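Local coordinates for protein peptidoglycan-N-acetylmuramic acid deacetylase PdaC (PDB 6H8N) that removes acetyl groups from N-acetylmuramic acid residues of peptidoglycan, conferring resistance to lysozyme, and also deacetylates short chitin oligomers, through its metal-dependent C-terminal deacetylase domain, at residues 14-19 against 167-172; 26-31 against 39-44. The protein carries 1 engineered substitution. All blocks are in the same frame, centred on the assembly; numbering follows the deposited sequence.

Interaction 1: 14-19 against 167-172. Engineered in segment 14-19: Ser17 (natural residue Asp). With ZN (zinc ion), chain C.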
loop_
_atom_site.group_PDB
_atom_site.type_symbol
_atom_site.label_atom_id
_atom_site.label_comp_id
_atom_site.label_asym_id
_atom_site.label_seq_id
_atom_site.Cartn_x
_atom_site.Cartn_y
_atom_site.Cartn_z
ATOM N N LEU A 14 5.586 3.711 -0.761
ATOM C CA LEU A 14 5.447 3.096 0.549
ATOM C C LEU A 14 4.042 2.550 0.683
ATOM O O LEU A 14 3.063 3.261 0.432
ATOM C CB LEU A 14 5.696 4.117 1.654
ATOM C CG LEU A 14 7.045 4.768 1.680
ATOM C CD1 LEU A 14 7.129 5.739 2.831
ATOM C CD2 LEU A 14 8.102 3.717 1.814
ATOM N N THR A 15 3.931 1.298 1.082
ATOM C CA THR A 15 2.633 0.661 1.202
ATOM C C THR A 15 2.512 -0.015 2.553
ATOM O O THR A 15 3.508 -0.482 3.144
ATOM C CB THR A 15 2.363 -0.349 0.074
ATOM O OG1 THR A 15 3.125 -1.550 0.262
ATOM C CG2 THR A 15 2.654 0.266 -1.285
ATOM N N PHE A 16 1.281 -0.031 3.060
ATOM C CA PHE A 16 0.993 -0.464 4.418
ATOM C C PHE A 16 -0.152 -1.453 4.412
ATOM O O PHE A 16 -1.259 -1.099 3.996
ATOM C CB PHE A 16 0.624 0.727 5.297
ATOM C CG PHE A 16 1.731 1.714 5.422
ATOM C CD1 PHE A 16 2.741 1.486 6.326
ATOM C CD2 PHE A 16 1.779 2.848 4.643
ATOM C CE1 PHE A 16 3.780 2.349 6.451
ATOM C CE2 PHE A 16 2.828 3.732 4.745
ATOM C CZ PHE A 16 3.843 3.484 5.657
ATOM N N SER A 17 0.079 -2.648 4.930
ATOM C CA SER A 17 -0.940 -3.686 4.997
ATOM C C SER A 17 -1.364 -3.940 6.430
ATOM O O SER A 17 -0.544 -3.902 7.344
ATOM C CB SER A 17 -0.374 -4.999 4.468
ATOM O OG SER A 17 -0.165 -4.928 3.071
ATOM N N ASP A 18 -2.648 -4.252 6.603
ATOM C CA ASP A 18 -3.242 -4.904 7.780
ATOM C C ASP A 18 -4.030 -3.972 8.677
ATOM O O ASP A 18 -4.713 -4.449 9.585
ATOM C CB ASP A 18 -2.251 -5.690 8.648
ATOM C CG ASP A 18 -1.649 -6.853 7.939
ATOM O OD1 ASP A 18 -2.158 -7.241 6.886
ATOM O OD2 ASP A 18 -0.600 -7.346 8.433
ATOM N N GLY A 19 -3.983 -2.678 8.425
ATOM C CA GLY A 19 -4.775 -1.721 9.185
ATOM C C GLY A 19 -6.183 -1.618 8.609
ATOM O O GLY A 19 -6.580 -2.400 7.743
ATOM N N ASP A 167 6.861 3.519 14.180
ATOM C CA ASP A 167 8.070 4.284 14.485
ATOM C C ASP A 167 9.085 4.188 13.354
ATOM O O ASP A 167 9.668 5.196 12.941
ATOM C CB ASP A 167 8.682 3.817 15.809
ATOM C CG ASP A 167 7.838 4.202 17.012
ATOM O OD1 ASP A 167 7.006 5.128 16.918
ATOM O OD2 ASP A 167 8.027 3.573 18.078
ATOM N N ALA A 168 9.303 2.984 12.831
ATOM C CA ALA A 168 10.196 2.820 11.692
ATOM C C ALA A 168 9.705 3.615 10.492
ATOM O O ALA A 168 10.504 4.248 9.794
ATOM C CB ALA A 168 10.344 1.341 11.339
ATOM N N ALA A 169 8.396 3.574 10.229
ATOM C CA ALA A 169 7.852 4.282 9.076
ATOM C C ALA A 169 8.112 5.776 9.167
ATOM O O ALA A 169 8.391 6.417 8.150
ATOM C CB ALA A 169 6.352 4.014 8.943
ATOM N N ASP A 170 8.001 6.367 10.358
ATOM C CA ASP A 170 8.305 7.794 10.477
ATOM C C ASP A 170 9.728 8.092 10.040
ATOM O O ASP A 170 9.969 9.047 9.289
ATOM C CB ASP A 170 8.092 8.280 11.906
ATOM C CG ASP A 170 8.405 9.765 12.055
ATOM O OD1 ASP A 170 7.592 10.603 11.628
ATOM O OD2 ASP A 170 9.499 10.110 12.570
ATOM N N GLU A 171 10.690 7.303 10.521
ATOM C CA GLU A 171 12.085 7.519 10.173
ATOM C C GLU A 171 12.331 7.259 8.691
ATOM O O GLU A 171 13.087 7.996 8.045
ATOM C CB GLU A 171 12.979 6.645 11.060
ATOM C CG GLU A 171 14.445 6.792 10.753
ATOM C CD GLU A 171 15.365 6.207 11.786
ATOM O OE1 GLU A 171 14.898 5.796 12.856
ATOM O OE2 GLU A 171 16.570 6.156 11.487
ATOM N N ILE A 172 11.701 6.222 8.129
ATOM C CA ILE A 172 11.835 5.930 6.701
ATOM C C ILE A 172 11.288 7.080 5.868
ATOM O O ILE A 172 11.898 7.501 4.885
ATOM C CB ILE A 172 11.152 4.592 6.375
ATOM C CG1 ILE A 172 11.959 3.423 6.964
ATOM C CG2 ILE A 172 10.921 4.431 4.876
ATOM C CD1 ILE A 172 11.138 2.185 7.135
HETATM ZN ZN ZN C . -1.600 -8.650 5.657
#
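With CG anti to its carbonyl carbon (chi1 -62°) and the ring turned to a chi2 of -82°, Phe16 reaches from its strand toward the helix that holds Ala169. The ring meets that helix edge-on: Ala169 CB lies near the ring plane, 3.9 Å from Phe16 CE1 and 4.2 Å from Phe16 CZ. Two residues back along the strand, Leu14 makes the second touch: with chi2 -180° its CD1 runs on as the extended branch, while CD2, the branch folded to the side, lies 4.2 Å from Ile172 CG2. Both contacts are purely apolar and buried, and a small methyl at Ala169 lets the aromatic edge come up close to the helix. Thr15 and Ser17 point to the opposite side of the strand, where their hydroxyls find polar partners. Thr15 OG1 hydrogen-bonds to Ile156 O and Arg106, and the OG of Ser17, an engineered residue replacing the natural aspartate that probably acts as proton acceptor, also bonds to Arg106. Just past the strand, Asp18 OD1 binds the zinc ion at 2.0 Å, and His68 and His72 are further ligands. Thus one short segment joins the metal site to the hydrophobic core of this NodB-homology domain. Strand 11-17 runs parallel to both 40-43 and 155-159 in the sheet; helix 163-178 packs against it through Ala169 and Ile172, while Ala168 and Ile172 also touch helix 139-149.

Interaction 2: 26-31 against 39-44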
loop_
_atom_site.group_PDB
_atom_site.type_symbol
_atom_site.label_atom_id
_atom_site.label_comp_id
_atom_site.label_asym_id
_atom_site.label_seq_id
_atom_site.Cartn_x
_atom_site.Cartn_y
_atom_site.Cartn_z
ATOM N N ASN A 26 -2.655 6.227 12.530
ATOM C CA ASN A 26 -2.713 7.688 12.633
ATOM C C ASN A 26 -1.324 8.308 12.734
ATOM O O ASN A 26 -1.086 9.410 12.230
ATOM C CB ASN A 26 -3.552 8.142 13.822
ATOM C CG ASN A 26 -5.029 8.009 13.583
ATOM O OD1 ASN A 26 -5.517 8.163 12.456
ATOM N ND2 ASN A 26 -5.767 7.793 14.654
ATOM N N GLN A 27 -0.405 7.633 13.422
ATOM C CA GLN A 27 0.961 8.127 13.505
ATOM C C GLN A 27 1.609 8.160 12.125
ATOM O O GLN A 27 2.275 9.136 11.763
ATOM C CB GLN A 27 1.743 7.230 14.468
ATOM C CG GLN A 27 3.127 7.708 14.768
ATOM C CD GLN A 27 3.928 6.709 15.580
ATOM O OE1 GLN A 27 3.428 6.099 16.524
ATOM N NE2 GLN A 27 5.175 6.555 15.218
ATOM N N ILE A 28 1.384 7.114 11.317
ATOM C CA ILE A 28 1.930 7.069 9.968
ATOM C C ILE A 28 1.306 8.157 9.106
ATOM O O ILE A 28 2.000 8.848 8.354
ATOM C CB ILE A 28 1.723 5.664 9.382
ATOM C CG1 ILE A 28 2.593 4.648 10.143
ATOM C CG2 ILE A 28 2.022 5.630 7.880
ATOM C CD1 ILE A 28 2.190 3.210 9.944
ATOM N N LEU A 29 -0.013 8.337 9.210
ATOM C CA LEU A 29 -0.680 9.408 8.476
ATOM C C LEU A 29 -0.120 10.766 8.875
ATOM O O LEU A 29 0.070 11.633 8.022
ATOM C CB LEU A 29 -2.188 9.363 8.706
ATOM C CG LEU A 29 -2.891 8.172 8.055
ATOM C CD1 LEU A 29 -4.305 8.038 8.583
ATOM C CD2 LEU A 29 -2.911 8.308 6.537
ATOM N N ASP A 30 0.173 10.956 10.167
ATOM C CA ASP A 30 0.790 12.201 10.631
ATOM C C ASP A 30 2.147 12.410 9.976
ATOM O O ASP A 30 2.471 13.524 9.551
ATOM C CB ASP A 30 0.982 12.189 12.149
ATOM C CG ASP A 30 -0.303 12.347 12.938
ATOM O OD1 ASP A 30 -1.363 12.669 12.379
ATOM O OD2 ASP A 30 -0.218 12.162 14.177
ATOM N N SER A 31 2.966 11.359 9.924
ATOM C CA SER A 31 4.295 11.459 9.327
ATOM C C SER A 31 4.192 11.812 7.852
ATOM O O SER A 31 4.934 12.657 7.346
ATOM C CB SER A 31 5.048 10.133 9.476
ATOM O OG SER A 31 5.238 9.736 10.815
ATOM N N ALA A 39 0.908 7.605 0.579
ATOM C CA ALA A 39 1.153 6.173 0.600
ATOM C C ALA A 39 -0.122 5.446 0.199
ATOM O O ALA A 39 -1.152 6.057 -0.116
ATOM C CB ALA A 39 1.641 5.724 1.974
ATOM N N THR A 40 -0.033 4.120 0.195
ATOM C CA THR A 40 -1.148 3.266 -0.172
ATOM C C THR A 40 -1.380 2.292 0.970
ATOM O O THR A 40 -0.432 1.636 1.419
ATOM C CB THR A 40 -0.840 2.478 -1.454
ATOM O OG1 THR A 40 -0.405 3.394 -2.465
ATOM C CG2 THR A 40 -2.083 1.764 -1.954
ATOM N N PHE A 41 -2.614 2.221 1.461
ATOM C CA PHE A 41 -2.988 1.406 2.612
ATOM C C PHE A 41 -3.859 0.266 2.120
ATOM O O PHE A 41 -4.943 0.506 1.570
ATOM C CB PHE A 41 -3.734 2.261 3.637
ATOM C CG PHE A 41 -2.873 3.308 4.272
ATOM C CD1 PHE A 41 -2.646 4.519 3.650
ATOM C CD2 PHE A 41 -2.239 3.055 5.490
ATOM C CE1 PHE A 41 -1.800 5.474 4.236
ATOM C CE2 PHE A 41 -1.394 3.993 6.066
ATOM C CZ PHE A 41 -1.190 5.209 5.445
ATOM N N PHE A 42 -3.389 -0.963 2.319
ATOM C CA PHE A 42 -4.130 -2.166 1.964
ATOM C C PHE A 42 -4.812 -2.641 3.234
ATOM O O PHE A 42 -4.168 -3.160 4.156
ATOM C CB PHE A 42 -3.183 -3.189 1.351
ATOM C CG PHE A 42 -2.721 -2.788 -0.016
ATOM C CD1 PHE A 42 -3.478 -3.106 -1.120
ATOM C CD2 PHE A 42 -1.559 -2.029 -0.193
ATOM C CE1 PHE A 42 -3.089 -2.705 -2.394
ATOM C CE2 PHE A 42 -1.164 -1.631 -1.467
ATOM C CZ PHE A 42 -1.927 -1.990 -2.563
ATOM N N VAL A 43 -6.111 -2.420 3.286
ATOM C CA VAL A 43 -6.892 -2.486 4.521
ATOM C C VAL A 43 -7.676 -3.788 4.592
ATOM O O VAL A 43 -8.135 -4.342 3.582
ATOM C CB VAL A 43 -7.839 -1.268 4.675
ATOM C CG1 VAL A 43 -7.035 0.033 4.726
ATOM C CG2 VAL A 43 -8.870 -1.223 3.575
ATOM N N LEU A 44 -7.854 -4.252 5.829
ATOM C CA LEU A 44 -8.714 -5.383 6.137
ATOM C C LEU A 44 -10.142 -4.893 6.323
ATOM O O LEU A 44 -10.382 -3.957 7.082
ATOM C CB LEU A 44 -8.240 -6.068 7.416
ATOM C CG LEU A 44 -7.018 -6.949 7.216
ATOM C CD1 LEU A 44 -6.455 -7.369 8.557
ATOM C CD2 LEU A 44 -7.332 -8.187 6.409
#
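Phe41 pushes the far end of its ring between Ile28 and Leu29, consecutive residues of the facing helix, and these two aliphatic chains receive it in different ways. Its chi1 of -67° places CG anti to the carbonyl carbon, beside the backbone N, and from there the ring extends to the helix with CZ in the lead. Ile28 offers its short branch, the methyl CG2, which stands anti to the backbone N. That methyl lies near the ring plane, at the edge, 4.1 Å from Phe41 CZ and 4.2 Å from Phe41 CE2, and the two side chains run past each other in opposite directions. Leu29 starts out less directly aimed at the strand, but its chi2 of 167° sends CD1 on as the extended branch and leaves CD2, the branch bent off that line, 3.7 Å from Phe41 CZ and 3.8 Å from Phe41 CE1, an oblique approach. CZ is therefore touched by both residues, whereas CE1 and CE2 each meet one of them. The contact is buried and wholly apolar, packing helix to strand within a right-handed beta-alpha-beta crossover, the repeating connection of parallel alpha/beta folds. Helix 22-35 bridges strands 11-17 and 40-43. On one flank Leu29 and Phe41 share Met58 of helix 52-60; on another Ile28 touches Phe16 of strand 11-17 and Ala166 and Ala169 of helix 163-178.

The centres of the two contacts lie about 7 Å apart, so interactions 1 and 2 form one continuous piece of core. Along the chain the order is strand 11-17, helix 22-35, strand 40-43 and, much later, helix 163-178, which nests interaction 2 inside the loop that interaction 1 closes. The two strands are parallel neighbours, paired through bonds such as Phe42 N to Phe16 O at 2.7 Å, and the rings of Phe16 and Phe41 meet with planes about 20° apart. The helices are also joined, by a probable hydrogen bond between Ser31 OG and Asp170 OD1. Local and long-range packing thus combine next to the strand whose C-terminal end leads into the zinc ligand Asp18.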